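Local coordinates for protein type 6 secretion amidase effector 2 (Salmonella typhi, PDB 6WIN) that is a type VI secretion effector that probably kills rival bacteria by cutting amide bonds in the peptidoglycan of their cell walls, at residues Lys49-Glu52 / Val53-Ile57; Gly34-Ser37 / Thr38-Gln41. One frame throughout, in Å; residues are numbered along the deposited sequence.

Interaction 1: residues Lys49-Glu52 / Val53-Ile57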
# COMPACT_ATOMS: atom_id res chain seq x y z
N LYS A 49 -2.41 7.68 -14.09
CA LYS A 49 -3.31 7.13 -15.09
C LYS A 49 -2.90 5.80 -15.67
O LYS A 49 -3.61 5.28 -16.54
N ASN A 50 -1.79 5.22 -15.22
CA ASN A 50 -1.23 4.01 -15.80
C ASN A 50 -1.22 2.81 -14.86
O ASN A 50 -0.91 1.70 -15.31
CB ASN A 50 0.20 4.26 -16.29
CG ASN A 50 0.24 5.26 -17.42
OD1 ASN A 50 -0.31 5.01 -18.50
ND2 ASN A 50 0.85 6.42 -17.18
N ILE A 51 -1.55 2.99 -13.58
CA ILE A 51 -1.40 1.92 -12.61
C ILE A 51 -2.50 0.88 -12.82
O ILE A 51 -3.68 1.21 -12.99
CB ILE A 51 -1.41 2.51 -11.19
CG1 ILE A 51 -1.31 1.41 -10.14
CG2 ILE A 51 -2.62 3.43 -10.99
CD1 ILE A 51 -1.05 1.95 -8.75
N GLU A 52 -2.10 -0.39 -12.83
CA GLU A 52 -2.98 -1.52 -13.13
C GLU A 52 -3.62 -2.06 -11.85
O GLU A 52 -3.01 -2.07 -10.78
CB GLU A 52 -2.19 -2.64 -13.79
CG GLU A 52 -1.05 -2.14 -14.66
CD GLU A 52 -0.07 -3.22 -15.03
OE1 GLU A 52 -0.51 -4.38 -15.22
OE2 GLU A 52 1.15 -2.89 -15.15
N VAL A 53 -4.85 -2.56 -11.99
CA VAL A 53 -5.50 -3.26 -10.89
C VAL A 53 -4.60 -4.38 -10.41
O VAL A 53 -4.08 -5.16 -11.21
CB VAL A 53 -6.88 -3.80 -11.34
CG1 VAL A 53 -7.53 -4.58 -10.20
CG2 VAL A 53 -7.78 -2.65 -11.85
N GLY A 54 -4.41 -4.47 -9.09
CA GLY A 54 -3.56 -5.47 -8.48
C GLY A 54 -2.12 -5.04 -8.23
O GLY A 54 -1.36 -5.81 -7.63
N THR A 55 -1.73 -3.84 -8.66
CA THR A 55 -0.38 -3.37 -8.38
C THR A 55 -0.16 -3.30 -6.87
O THR A 55 -1.02 -2.83 -6.13
CB THR A 55 -0.16 -1.99 -9.00
OG1 THR A 55 -0.39 -2.05 -10.41
CG2 THR A 55 1.26 -1.52 -8.74
N VAL A 56 1.00 -3.78 -6.42
CA VAL A 56 1.35 -3.67 -5.02
C VAL A 56 1.76 -2.23 -4.72
O VAL A 56 2.65 -1.68 -5.38
CB VAL A 56 2.48 -4.64 -4.65
CG1 VAL A 56 2.94 -4.37 -3.24
CG2 VAL A 56 2.02 -6.11 -4.84
N ILE A 57 1.11 -1.62 -3.72
CA ILE A 57 1.38 -0.24 -3.34
C ILE A 57 1.60 -0.16 -1.83
O ILE A 57 1.28 -1.08 -1.08
CB ILE A 57 0.24 0.70 -3.78
CG1 ILE A 57 -1.07 0.35 -3.05
CG2 ILE A 57 0.04 0.59 -5.29
CD1 ILE A 57 -2.23 1.31 -3.36

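Interaction 2: residues Gly34-Ser37 / Thr38-Gln41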
# COMPACT_ATOMS: atom_id res chain seq x y z
N GLY A 34 9.31 -9.64 -0.76
CA GLY A 34 10.39 -9.43 0.19
C GLY A 34 9.96 -8.59 1.38
O GLY A 34 8.80 -8.26 1.58
N GLN A 35 10.95 -8.28 2.21
CA GLN A 35 10.70 -7.50 3.41
C GLN A 35 10.58 -6.03 3.05
O GLN A 35 11.26 -5.54 2.15
CB GLN A 35 11.82 -7.72 4.43
CG GLN A 35 12.02 -9.20 4.76
CD GLN A 35 13.03 -9.43 5.86
OE1 GLN A 35 13.69 -8.50 6.33
NE2 GLN A 35 13.15 -10.69 6.29
N ALA A 36 9.68 -5.33 3.76
CA ALA A 36 9.34 -3.96 3.40
C ALA A 36 10.54 -3.02 3.54
O ALA A 36 10.58 -1.97 2.89
CB ALA A 36 8.19 -3.47 4.26
N SER A 37 11.51 -3.39 4.38
CA SER A 37 12.74 -2.62 4.54
C SER A 37 13.56 -2.54 3.25
O SER A 37 14.43 -1.67 3.15
CB SER A 37 13.60 -3.25 5.64
OG SER A 37 13.79 -4.63 5.39
N THR A 38 13.31 -3.43 2.29
CA THR A 38 14.06 -3.42 1.03
C THR A 38 13.37 -2.64 -0.08
O THR A 38 13.97 -2.46 -1.14
CB THR A 38 14.31 -4.86 0.55
OG1 THR A 38 13.06 -5.45 0.15
CG2 THR A 38 14.93 -5.71 1.66
N TRP A 39 12.14 -2.19 0.14
CA TRP A 39 11.36 -1.58 -0.93
C TRP A 39 11.91 -0.19 -1.28
O TRP A 39 12.44 0.53 -0.43
CB TRP A 39 9.89 -1.47 -0.53
CG TRP A 39 9.19 -2.80 -0.34
CD1 TRP A 39 9.68 -4.03 -0.67
CD2 TRP A 39 7.89 -3.02 0.22
NE1 TRP A 39 8.76 -5.01 -0.34
CE2 TRP A 39 7.66 -4.41 0.21
CE3 TRP A 39 6.90 -2.17 0.75
CZ2 TRP A 39 6.47 -4.98 0.70
CZ3 TRP A 39 5.74 -2.73 1.23
CH2 TRP A 39 5.53 -4.12 1.20
N GLN A 40 11.78 0.17 -2.56
CA GLN A 40 12.06 1.51 -3.06
C GLN A 40 10.76 2.17 -3.50
O GLN A 40 9.91 1.54 -4.13
CB GLN A 40 13.05 1.47 -4.23
CG GLN A 40 13.50 2.85 -4.70
CD GLN A 40 14.80 3.30 -4.05
OE1 GLN A 40 15.89 2.85 -4.43
NE2 GLN A 40 14.70 4.18 -3.06
N GLN A 41 10.62 3.45 -3.16
CA GLN A 41 9.45 4.23 -3.54
C GLN A 41 9.33 4.37 -5.06
O GLN A 41 10.22 4.92 -5.71
CB GLN A 41 9.54 5.60 -2.88
CG GLN A 41 8.42 6.54 -3.24
CD GLN A 41 8.41 7.77 -2.38
OE1 GLN A 41 9.25 7.95 -1.49
NE2 GLN A 41 7.45 8.64 -2.63
O HOH W 1 11.78 0.52 2.27

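Interaction 1: residues Lys49-Glu52 / Val53-Ile57
A type II beta turn from E52 to T55 brings the chain out of the loop after strand 40-44 and into strand 56-59 of the antiparallel sheet, and the turn is closed on a single oxygen. The carbonyl O of E52 accepts the backbone N of T55 at 3.0 Å, the bond that defines the turn, and also the hydroxyl of the same residue, T55 OG1, at 2.6 Å. The hydroxyl lies nearer the carbonyl plane than the amide does. With OG1 set beside its own backbone N (chi1 -57°), T55 can turn both donors to the one acceptor, and the second, side-chain bond should hold the threonine in this rotamer. G54 takes the third position of the turn with a positive phi of 93°, where a side chain would collide with the carbonyl O of V53; a glycine here is the classic signature of type II. V53 fills the second position, its CB bond directed away from the preceding segment.

Behind the polar closure the contact becomes apolar. I51 holds CG1 anti to its backbone N (chi1 178°) and extends onward, so that CG1 runs past the threonine, 3.6 Å from T55 OG1, while the methyl beyond it reaches the strand. I131 of strand 129-133 touches both I51 and T55, and F77 of strand 74-81 touches I51 and I57, which ties this corner to the two strands that flank 56-59. The side chain of E52 is extended beyond CG and leads its carboxylate away from the turn, whereas T55 is buried. The far end of the apolar row is a crossing at about a right angle, where I51 CD1 meets I57 CG2 at 3.9 Å.

Interaction 2: residues Gly34-Ser37 / Thr38-Gln41
This is a local contact round a single 3-10 turn, placed where the loop after helix 23-30 gives way to strand 40-44 at the outer side of the sheet, and a tryptophan folds back over the turn that precedes it. The turn shows the i to i+3 bonding of a 3-10 helix twice: T38 N donates to Q35 O at 2.9 Å, and W39 N to A36 O at 3.2 Å. The hydroxyl of T38 adds a bond in the carbonyl plane of Q35, with OG1 2.7 Å from that O; a chi1 of 68°, which places OG1 between the backbone N and carbonyl carbon of T38, brings it there. Q35 O is thus gripped by two donors of one residue.

W39 lays its indole against the backbone of the turn. A36 CA sits over the five-membered ring, 3.6 Å from its centroid and 13° off the normal, a CH-pi contact, while A36 CB reaches the six-membered ring, 4.0 Å from W39 CE3. The ring is pinned elsewhere as well: its NE1 donates to V33 O, and Y65 meets it edge-to-face. A water finishes the turn, donating to A36 O and to W39 O, each at 2.8 Å.

Overall arrangement
Both examples illustrate one principle: a threonine at the fourth position of a tight turn can bind, through amide and hydroxyl together, the carbonyl three residues earlier. Interaction 2 comes first along the chain and leads into the outermost strand 40-44; interaction 1 leads into strand 56-59, inside the same sheet, with strand 129-133 lying between the two. Their centres are about 17 Å apart and they do not touch. Both are partly buried, but differently. In interaction 1 the threonine is buried and aliphatic side chains carry the contact on towards buried I57. In interaction 2 the threonine is exposed, the buried side is made by an indole and the alanine it covers, and a water joins the backbone.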